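PDB 3I2D: E3 SUMO-protein ligase SIZ1 from Saccharomyces cerevisiae, which acts as a SUMO E3 ligase that promotes Smt3 attachment to septins and PCNA, using a zinc-binding SP-RING that recruits UBC9. Local coordinates for residues A[116-121]-A[170-175]; A[73-78]-A[203-208]; A[245-250]-A[322-327]. All coordinates share one frame; numbering follows the deposited sequence.

In the fold
Interactions 1 and 2 lie in the PINIT domain and share one antiparallel sheet. Interaction 1 (116-121 with 170-175) closes one edge of it, and interaction 2 (73-78 with 203-208) ties the opposite outermost strand to strand 195-204. They touch where K116, just before strand 117-125, bonds by its backbone to M204 of strand 195-204. Interaction 3 (245-250 with 322-327) belongs to a separate small sheet at the SP-RING. Each is part core, part surface: L119, L171 and the M248, V323 and L325 face are buried, while K75, I247 and Q322 are exposed. Interaction 1 combines a charged and hydroxyl network with leucines, interaction 2 backbone bonds with mixed contacts, and interaction 3 a regular ladder with one apolar face.

Interaction 1: residues A[116-121]-A[170-175]; sequences KHRLYL and DLTPHL
Y120 and D170 face each other as an antiparallel, non-hydrogen-bonded pair, and beside them L171 N donates to L119 O at 2.9 Å. Further along, a side chain takes over from the backbone. T172 OG1 accepts from L119 N at 2.6 Å, with 160° at the hydrogen, and donates to D170 OD1 at 2.7 Å. The hydroxyl is thus used both ways. R118 bends at chi2 and chi3, which brings one guanidinium face against the carboxylate oxygens of D170. OD1 of D170 sits over the centre of that face, and the two planes are 71° apart. R118 NH1 lies 2.8 Å from D170 OD2, but no N-H points at the oxygen, so this salt bridge rests on charge alone. One water links D170 OD2 to Y120 OH, and the Y120 ring turns its edge to the carboxylate. The apolar side is built on L119, whose CD1 meets CD1 of L171 and lies 4.1 Å from CD2 of L175. L83 of strand 74-90 touches both L119 and L171. This is the edge of the antiparallel PINIT-domain sheet, where short strand 169-170 ends and the chain enters a 3-10 turn.

Interaction 2: residues A[73-78]-A[203-208]; sequences FYKIQR and EMITPE
I205 N meets F73 O from above the carbonyl plane, 56° out of it, although the N-H itself points almost straight at the oxygen over 2.8 Å. This steep bond comes just beyond a regular antiparallel pairing in the PINIT-domain sheet, where strand 74-90 lies beside strand 195-204. K75 and E203 form the hydrogen-bonded pair. K75 N donates to E203 O at 2.9 Å, and E203 N returns the bond to K75 O at 2.8 Å. Y74 and M204 make the next, non-hydrogen-bonded pair. M204 bends at chi2 and chi3, and this folds its CE back to 3.7 Å from Y74 CB. Further along, Q77 and R78 both face I201, a classic beta bulge.

The K75 and E203 side chains share the other face of the sheet. E203 stretches out with CG anti to the backbone N (chi1 -176°), and its OE1 takes a weak bond from Q77 NE2 at 2.9 Å. The amide and carboxylate planes stand 79° apart. The end of the K75 chain, CE and NZ, crosses I205 CD1 obliquely.

Where strand 74-90 begins and strand 195-204 has ended, F73 and P207 cross at about a right angle. Both also touch L284 of helix 276-285, so the contact reaches from the PINIT domain to the SP-RING. R157 NH2 bonds to I205 O and weakly to F73 O. The same I205 O lies in the plane of the F73 ring, at its edge, 3.7 Å from CD2 of F73.

Interaction 3: residues A[245-250]-A[322-327]; sequences STIMSL and QVELTS
L325, V323 and Q322 have the largest areas buried by segment 245-250, two on one face of the sheet and Q322 on the other. This is a small three-stranded antiparallel sheet at the SP-RING zinc finger, whose zinc is held by C268, H270, C291 and C294. L325 pairs with T246: L325 N donates to T246 O at 2.9 Å, and T246 N returns the bond to L325 O. V323 pairs with M248 in the same way, and M248 N reaches V323 O at 3.0 Å with 171° at the hydrogen.

L325 sends CD1 across to M248 CB, 4.1 Å away. V323 has CG2 anti to its carbonyl carbon, beside the backbone N. This methyl packs into the fork of L250, 3.6 Å from CD2 of that leucine and almost as near to its CD1.

On the opposite face, Q322 extends beyond CG and crosses I247 obliquely, its NE2 3.5 Å from I247 CG2. E324, on this same face, bends at chi2. Its carboxylate lies across from S245 and I247, with OE2 3.4 Å from S245 OG and OE1 4.0 Å from I247 CG1. Replacing E324 with alanine would probably leave S245 and I247 without this cover and open a gap on that face.

Strand 322-326 is the middle of the sheet, between 245-249 and 331-333. W331 touches V323 and L325. Helix 307-313 packs under the apolar face, with I312 against both M248 and V323 and L313 against L250. The M248 side chain is about 13 Å from the zinc ion, and helix 222-234 meets the far end of the sheet through L233 on T246.

Interaction 1: residues A[116-121]-A[170-175]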
loop_
_atom_site.group_PDB
_atom_site.type_symbol
_atom_site.label_atom_id
_atom_site.label_comp_id
_atom_site.label_asym_id
_atom_site.label_seq_id
_atom_site.Cartn_x
_atom_site.Cartn_y
_atom_site.Cartn_z
ATOM N N LYS A 116 -11.009 10.613 7.384
ATOM C CA LYS A 116 -10.055 9.730 6.753
ATOM C C LYS A 116 -10.059 9.945 5.241
ATOM O O LYS A 116 -9.814 9.016 4.475
ATOM C CB LYS A 116 -10.405 8.277 7.071
ATOM C CG LYS A 116 -10.189 7.883 8.519
ATOM C CD LYS A 116 -10.255 6.364 8.690
ATOM C CE LYS A 116 -9.978 5.959 10.132
ATOM N NZ LYS A 116 -8.682 6.515 10.627
ATOM N N HIS A 117 -10.341 11.163 4.802
ATOM C CA HIS A 117 -10.372 11.437 3.375
ATOM C C HIS A 117 -9.384 12.504 2.982
ATOM O O HIS A 117 -9.130 13.435 3.742
ATOM C CB HIS A 117 -11.769 11.852 2.950
ATOM C CG HIS A 117 -12.766 10.744 3.032
ATOM N ND1 HIS A 117 -13.231 10.252 4.233
ATOM C CD2 HIS A 117 -13.321 9.974 2.065
ATOM C CE1 HIS A 117 -14.026 9.222 4.002
ATOM N NE2 HIS A 117 -14.096 9.032 2.695
ATOM N N ARG A 118 -8.824 12.375 1.786
ATOM C CA ARG A 118 -7.839 13.347 1.336
ATOM C C ARG A 118 -7.861 13.520 -0.170
ATOM O O ARG A 118 -8.260 12.613 -0.895
ATOM C CB ARG A 118 -6.448 12.909 1.785
ATOM C CG ARG A 118 -6.415 12.412 3.218
ATOM C CD ARG A 118 -5.390 13.158 4.028
ATOM N NE ARG A 118 -5.583 14.599 3.941
ATOM C CZ ARG A 118 -4.721 15.490 4.421
ATOM N NH1 ARG A 118 -3.608 15.085 5.027
ATOM N NH2 ARG A 118 -4.963 16.788 4.286
ATOM N N LEU A 119 -7.435 14.689 -0.638
ATOM C CA LEU A 119 -7.407 14.978 -2.070
ATOM C C LEU A 119 -5.998 14.717 -2.618
ATOM O O LEU A 119 -5.072 15.483 -2.361
ATOM C CB LEU A 119 -7.783 16.433 -2.305
ATOM C CG LEU A 119 -8.408 16.838 -3.635
ATOM C CD1 LEU A 119 -7.791 18.165 -4.015
ATOM C CD2 LEU A 119 -8.178 15.787 -4.717
ATOM N N TYR A 120 -5.840 13.633 -3.366
ATOM C CA TYR A 120 -4.538 13.279 -3.910
ATOM C C TYR A 120 -4.410 13.601 -5.389
ATOM O O TYR A 120 -5.355 13.454 -6.162
ATOM C CB TYR A 120 -4.271 11.782 -3.704
ATOM C CG TYR A 120 -3.811 11.396 -2.317
ATOM C CD1 TYR A 120 -3.788 12.329 -1.276
ATOM C CD2 TYR A 120 -3.363 10.102 -2.052
ATOM C CE1 TYR A 120 -3.323 11.984 -0.008
ATOM C CE2 TYR A 120 -2.897 9.743 -0.784
ATOM C CZ TYR A 120 -2.879 10.689 0.225
ATOM O OH TYR A 120 -2.403 10.344 1.467
ATOM N N LEU A 121 -3.239 14.060 -5.789
ATOM C CA LEU A 121 -3.033 14.324 -7.191
ATOM C C LEU A 121 -2.130 13.194 -7.682
ATOM O O LEU A 121 -1.108 12.883 -7.059
ATOM C CB LEU A 121 -2.366 15.671 -7.383
ATOM C CG LEU A 121 -2.079 16.042 -8.832
ATOM C CD1 LEU A 121 -3.361 16.001 -9.656
ATOM C CD2 LEU A 121 -1.436 17.417 -8.848
ATOM N N ASP A 170 -0.512 15.245 -1.738
ATOM C CA ASP A 170 -1.637 15.631 -0.892
ATOM C C ASP A 170 -1.923 17.124 -1.033
ATOM O O ASP A 170 -1.173 17.940 -0.492
ATOM C CB ASP A 170 -1.290 15.350 0.573
ATOM C CG ASP A 170 -2.522 15.209 1.456
ATOM O OD1 ASP A 170 -3.566 15.801 1.118
ATOM O OD2 ASP A 170 -2.446 14.513 2.493
ATOM N N LEU A 171 -2.998 17.481 -1.741
ATOM C CA LEU A 171 -3.387 18.892 -1.925
ATOM C C LEU A 171 -4.248 19.402 -0.764
ATOM O O LEU A 171 -4.290 20.597 -0.483
ATOM C CB LEU A 171 -4.229 19.082 -3.195
ATOM C CG LEU A 171 -3.785 18.538 -4.541
ATOM C CD1 LEU A 171 -4.886 18.772 -5.556
ATOM C CD2 LEU A 171 -2.517 19.209 -4.964
ATOM N N THR A 172 -4.940 18.474 -0.115
ATOM C CA THR A 172 -5.870 18.746 0.972
ATOM C C THR A 172 -5.628 19.862 1.978
ATOM O O THR A 172 -6.508 20.693 2.195
ATOM C CB THR A 172 -6.133 17.477 1.734
ATOM O OG1 THR A 172 -6.152 16.383 0.807
ATOM C CG2 THR A 172 -7.477 17.560 2.422
ATOM N N PRO A 173 -4.453 19.900 2.614
ATOM C CA PRO A 173 -4.230 20.979 3.583
ATOM C C PRO A 173 -4.146 22.391 3.006
ATOM O O PRO A 173 -4.001 23.352 3.757
ATOM C CB PRO A 173 -2.927 20.563 4.272
ATOM C CG PRO A 173 -2.196 19.824 3.203
ATOM C CD PRO A 173 -3.309 18.971 2.590
ATOM N N HIS A 174 -4.245 22.532 1.689
ATOM C CA HIS A 174 -4.146 23.854 1.064
ATOM C C HIS A 174 -5.376 24.253 0.270
ATOM O O HIS A 174 -5.345 25.222 -0.490
ATOM C CB HIS A 174 -2.916 23.913 0.158
ATOM C CG HIS A 174 -1.661 23.490 0.845
ATOM N ND1 HIS A 174 -1.070 24.244 1.835
ATOM C CD2 HIS A 174 -0.939 22.349 0.756
ATOM C CE1 HIS A 174 -0.040 23.582 2.330
ATOM N NE2 HIS A 174 0.059 22.428 1.695
ATOM N N LEU A 175 -6.459 23.502 0.426
ATOM C CA LEU A 175 -7.689 23.845 -0.269
ATOM C C LEU A 175 -8.232 25.115 0.386
ATOM O O LEU A 175 -7.951 25.379 1.564
ATOM C CB LEU A 175 -8.725 22.725 -0.134
ATOM C CG LEU A 175 -8.576 21.482 -1.010
ATOM C CD1 LEU A 175 -9.637 20.474 -0.616
ATOM C CD2 LEU A 175 -8.717 21.851 -2.480
HETATM O O HOH W 1 -1.757 12.060 3.330
#

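Interaction 2: residues A[73-78]-A[203-208]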
loop_
_atom_site.group_PDB
_atom_site.type_symbol
_atom_site.label_atom_id
_atom_site.label_comp_id
_atom_site.label_asym_id
_atom_site.label_seq_id
_atom_site.Cartn_x
_atom_site.Cartn_y
_atom_site.Cartn_z
ATOM N N PHE A 73 -3.503 0.962 1.243
ATOM C CA PHE A 73 -3.528 2.064 2.214
ATOM C C PHE A 73 -4.388 3.271 1.862
ATOM O O PHE A 73 -4.555 4.182 2.668
ATOM C CB PHE A 73 -2.103 2.513 2.557
ATOM C CG PHE A 73 -1.344 1.495 3.334
ATOM C CD1 PHE A 73 -0.294 0.790 2.751
ATOM C CD2 PHE A 73 -1.728 1.179 4.632
ATOM C CE1 PHE A 73 0.357 -0.215 3.443
ATOM C CE2 PHE A 73 -1.081 0.171 5.338
ATOM C CZ PHE A 73 -0.036 -0.527 4.744
ATOM N N TYR A 74 -4.915 3.294 0.649
ATOM C CA TYR A 74 -5.811 4.361 0.265
ATOM C C TYR A 74 -6.705 3.826 -0.843
ATOM O O TYR A 74 -6.317 2.930 -1.593
ATOM C CB TYR A 74 -5.039 5.619 -0.137
ATOM C CG TYR A 74 -4.067 5.477 -1.283
ATOM C CD1 TYR A 74 -4.519 5.247 -2.586
ATOM C CD2 TYR A 74 -2.695 5.644 -1.079
ATOM C CE1 TYR A 74 -3.634 5.192 -3.656
ATOM C CE2 TYR A 74 -1.803 5.588 -2.138
ATOM C CZ TYR A 74 -2.278 5.360 -3.427
ATOM O OH TYR A 74 -1.396 5.270 -4.479
ATOM N N LYS A 75 -7.921 4.341 -0.919
ATOM C CA LYS A 75 -8.871 3.872 -1.907
ATOM C C LYS A 75 -9.420 5.057 -2.682
ATOM O O LYS A 75 -9.966 5.996 -2.092
ATOM C CB LYS A 75 -10.000 3.127 -1.189
ATOM C CG LYS A 75 -10.837 2.195 -2.047
ATOM C CD LYS A 75 -11.748 1.335 -1.170
ATOM C CE LYS A 75 -10.928 0.558 -0.130
ATOM N NZ LYS A 75 -11.726 -0.366 0.739
ATOM N N ILE A 76 -9.254 5.021 -4.003
ATOM C CA ILE A 76 -9.744 6.097 -4.852
ATOM C C ILE A 76 -11.267 6.036 -4.819
ATOM O O ILE A 76 -11.871 5.036 -5.217
ATOM C CB ILE A 76 -9.218 5.941 -6.285
ATOM C CG1 ILE A 76 -7.714 6.202 -6.298
ATOM C CG2 ILE A 76 -9.931 6.895 -7.209
ATOM C CD1 ILE A 76 -7.071 6.016 -7.657
ATOM N N GLN A 77 -11.875 7.108 -4.323
ATOM C CA GLN A 77 -13.320 7.182 -4.174
ATOM C C GLN A 77 -14.011 8.005 -5.244
ATOM O O GLN A 77 -14.890 7.499 -5.941
ATOM C CB GLN A 77 -13.646 7.774 -2.816
ATOM C CG GLN A 77 -14.611 6.981 -1.979
ATOM C CD GLN A 77 -14.555 7.422 -0.532
ATOM O OE1 GLN A 77 -14.777 8.597 -0.220
ATOM N NE2 GLN A 77 -14.242 6.487 0.363
ATOM N N ARG A 78 -13.621 9.270 -5.368
ATOM C CA ARG A 78 -14.235 10.163 -6.350
ATOM C C ARG A 78 -13.206 10.910 -7.162
ATOM O O ARG A 78 -12.130 11.231 -6.668
ATOM C CB ARG A 78 -15.096 11.211 -5.652
ATOM C CG ARG A 78 -16.399 11.532 -6.344
ATOM C CD ARG A 78 -17.522 10.667 -5.791
ATOM N NE ARG A 78 -17.520 10.653 -4.325
ATOM C CZ ARG A 78 -17.549 11.741 -3.554
ATOM N NH1 ARG A 78 -17.583 12.955 -4.099
ATOM N NH2 ARG A 78 -17.537 11.614 -2.230
ATOM N N GLU A 203 -9.780 7.620 0.187
ATOM C CA GLU A 203 -10.020 7.310 1.573
ATOM C C GLU A 203 -8.780 6.666 2.168
ATOM O O GLU A 203 -8.278 5.665 1.653
ATOM C CB GLU A 203 -11.209 6.354 1.725
ATOM C CG GLU A 203 -11.551 6.074 3.197
ATOM C CD GLU A 203 -12.689 5.084 3.388
ATOM O OE1 GLU A 203 -13.841 5.420 3.033
ATOM O OE2 GLU A 203 -12.423 3.972 3.898
ATOM N N MET A 204 -8.291 7.253 3.252
ATOM C CA MET A 204 -7.133 6.731 3.949
ATOM C C MET A 204 -7.539 5.418 4.585
ATOM O O MET A 204 -8.554 5.362 5.286
ATOM C CB MET A 204 -6.714 7.675 5.069
ATOM C CG MET A 204 -6.317 9.056 4.639
ATOM S SD MET A 204 -4.726 9.006 3.851
ATOM C CE MET A 204 -5.212 8.512 2.176
ATOM N N ILE A 205 -6.794 4.352 4.319
ATOM C CA ILE A 205 -7.099 3.093 4.977
ATOM C C ILE A 205 -5.954 2.912 5.933
ATOM O O ILE A 205 -4.783 3.041 5.580
ATOM C CB ILE A 205 -7.197 1.895 4.037
ATOM C CG1 ILE A 205 -8.477 2.003 3.204
ATOM C CG2 ILE A 205 -7.235 0.599 4.868
ATOM C CD1 ILE A 205 -8.739 0.775 2.351
ATOM N N THR A 206 -6.312 2.621 7.164
ATOM C CA THR A 206 -5.341 2.501 8.220
ATOM C C THR A 206 -4.712 1.124 8.459
ATOM O O THR A 206 -5.300 0.077 8.155
ATOM C CB THR A 206 -5.992 3.058 9.500
ATOM O OG1 THR A 206 -5.274 4.223 9.898
ATOM C CG2 THR A 206 -6.035 2.037 10.614
ATOM N N PRO A 207 -3.471 1.115 8.958
ATOM C CA PRO A 207 -2.791 -0.150 9.235
ATOM C C PRO A 207 -3.659 -1.070 10.111
ATOM O O PRO A 207 -3.812 -2.253 9.808
ATOM C CB PRO A 207 -1.506 0.303 9.928
ATOM C CG PRO A 207 -1.169 1.564 9.156
ATOM C CD PRO A 207 -2.524 2.251 8.997
ATOM N N GLU A 208 -4.244 -0.530 11.180
ATOM C CA GLU A 208 -5.091 -1.332 12.070
ATOM C C GLU A 208 -6.396 -1.736 11.398
ATOM O O GLU A 208 -6.993 -2.743 11.757
ATOM C CB GLU A 208 -5.372 -0.609 13.403
ATOM C CG GLU A 208 -5.112 0.876 13.386
ATOM C CD GLU A 208 -3.627 1.226 13.433
ATOM O OE1 GLU A 208 -3.223 2.173 12.711
ATOM O OE2 GLU A 208 -2.875 0.575 14.201
#

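Interaction 3: residues A[245-250]-A[322-327]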
loop_
_atom_site.group_PDB
_atom_site.type_symbol
_atom_site.label_atom_id
_atom_site.label_comp_id
_atom_site.label_asym_id
_atom_site.label_seq_id
_atom_site.Cartn_x
_atom_site.Cartn_y
_atom_site.Cartn_z
ATOM N N SER A 245 14.310 -31.616 17.679
ATOM C CA SER A 245 13.421 -30.521 18.034
ATOM C C SER A 245 13.893 -29.249 17.351
ATOM O O SER A 245 15.076 -29.108 17.009
ATOM C CB SER A 245 13.421 -30.298 19.549
ATOM O OG SER A 245 14.620 -29.665 19.974
ATOM N N THR A 246 12.957 -28.325 17.157
ATOM C CA THR A 246 13.265 -27.041 16.540
ATOM C C THR A 246 12.977 -25.941 17.563
ATOM O O THR A 246 12.080 -26.079 18.401
ATOM C CB THR A 246 12.397 -26.794 15.274
ATOM O OG1 THR A 246 12.462 -27.942 14.416
ATOM C CG2 THR A 246 12.897 -25.557 14.508
ATOM N N ILE A 247 13.755 -24.865 17.512
ATOM C CA ILE A 247 13.542 -23.748 18.419
ATOM C C ILE A 247 12.896 -22.644 17.586
ATOM O O ILE A 247 13.416 -22.258 16.537
ATOM C CB ILE A 247 14.865 -23.230 19.022
ATOM C CG1 ILE A 247 15.567 -24.342 19.809
ATOM C CG2 ILE A 247 14.583 -22.066 19.945
ATOM C CD1 ILE A 247 16.131 -25.479 18.946
ATOM N N MET A 248 11.744 -22.163 18.042
ATOM C CA MET A 248 11.012 -21.118 17.343
ATOM C C MET A 248 10.920 -19.926 18.257
ATOM O O MET A 248 10.790 -20.093 19.465
ATOM C CB MET A 248 9.605 -21.597 16.995
ATOM C CG MET A 248 8.691 -20.513 16.458
ATOM S SD MET A 248 7.058 -21.141 16.029
ATOM C CE MET A 248 6.249 -21.032 17.621
ATOM N N SER A 249 10.977 -18.727 17.683
ATOM C CA SER A 249 10.903 -17.501 18.467
ATOM C C SER A 249 9.496 -16.947 18.548
ATOM O O SER A 249 8.713 -17.072 17.611
ATOM C CB SER A 249 11.806 -16.426 17.868
ATOM O OG SER A 249 11.711 -15.213 18.601
ATOM N N LEU A 250 9.182 -16.332 19.681
ATOM C CA LEU A 250 7.880 -15.713 19.878
ATOM C C LEU A 250 8.039 -14.224 19.523
ATOM O O LEU A 250 7.077 -13.454 19.534
ATOM C CB LEU A 250 7.441 -15.866 21.335
ATOM C CG LEU A 250 7.337 -17.296 21.860
ATOM C CD1 LEU A 250 6.724 -17.273 23.256
ATOM C CD2 LEU A 250 6.483 -18.135 20.914
ATOM N N GLN A 322 11.508 -17.718 23.482
ATOM C CA GLN A 322 11.627 -18.840 22.567
ATOM C C GLN A 322 10.872 -20.027 23.100
ATOM O O GLN A 322 10.575 -20.109 24.291
ATOM C CB GLN A 322 13.079 -19.239 22.366
ATOM C CG GLN A 322 13.894 -18.217 21.634
ATOM C CD GLN A 322 15.325 -18.658 21.489
ATOM O OE1 GLN A 322 16.010 -18.923 22.483
ATOM N NE2 GLN A 322 15.790 -18.750 20.245
ATOM N N VAL A 323 10.559 -20.952 22.210
ATOM C CA VAL A 323 9.850 -22.147 22.605
ATOM C C VAL A 323 10.470 -23.339 21.887
ATOM O O VAL A 323 10.891 -23.231 20.732
ATOM C CB VAL A 323 8.366 -22.033 22.260
ATOM C CG1 VAL A 323 7.649 -23.276 22.672
ATOM C CG2 VAL A 323 7.765 -20.850 22.983
ATOM N N GLU A 324 10.566 -24.465 22.591
ATOM C CA GLU A 324 11.119 -25.669 21.994
ATOM C C GLU A 324 9.969 -26.534 21.518
ATOM O O GLU A 324 9.039 -26.824 22.271
ATOM C CB GLU A 324 11.970 -26.447 22.992
ATOM C CG GLU A 324 12.622 -27.666 22.362
ATOM C CD GLU A 324 14.038 -27.901 22.849
ATOM O OE1 GLU A 324 14.864 -26.961 22.770
ATOM O OE2 GLU A 324 14.325 -29.029 23.303
ATOM N N LEU A 325 10.036 -26.929 20.253
ATOM C CA LEU A 325 9.001 -27.746 19.649
ATOM C C LEU A 325 9.501 -29.152 19.371
ATOM O O LEU A 325 10.650 -29.343 18.963
ATOM C CB LEU A 325 8.537 -27.113 18.332
ATOM C CG LEU A 325 7.969 -25.695 18.393
ATOM C CD1 LEU A 325 7.634 -25.224 16.983
ATOM C CD2 LEU A 325 6.731 -25.676 19.280
ATOM N N THR A 326 8.626 -30.129 19.597
ATOM C CA THR A 326 8.952 -31.527 19.344
ATOM C C THR A 326 8.069 -32.074 18.221
ATOM O O THR A 326 6.937 -31.613 18.008
ATOM C CB THR A 326 8.785 -32.409 20.617
ATOM O OG1 THR A 326 7.460 -32.269 21.151
ATOM C CG2 THR A 326 9.802 -32.005 21.668
ATOM N N SER A 327 8.611 -33.049 17.499
ATOM C CA SER A 327 7.923 -33.693 16.388
ATOM C C SER A 327 6.466 -33.893 16.755
ATOM O O SER A 327 5.585 -33.881 15.897
ATOM C CB SER A 327 8.577 -35.040 16.111
ATOM O OG SER A 327 9.984 -34.934 16.249
#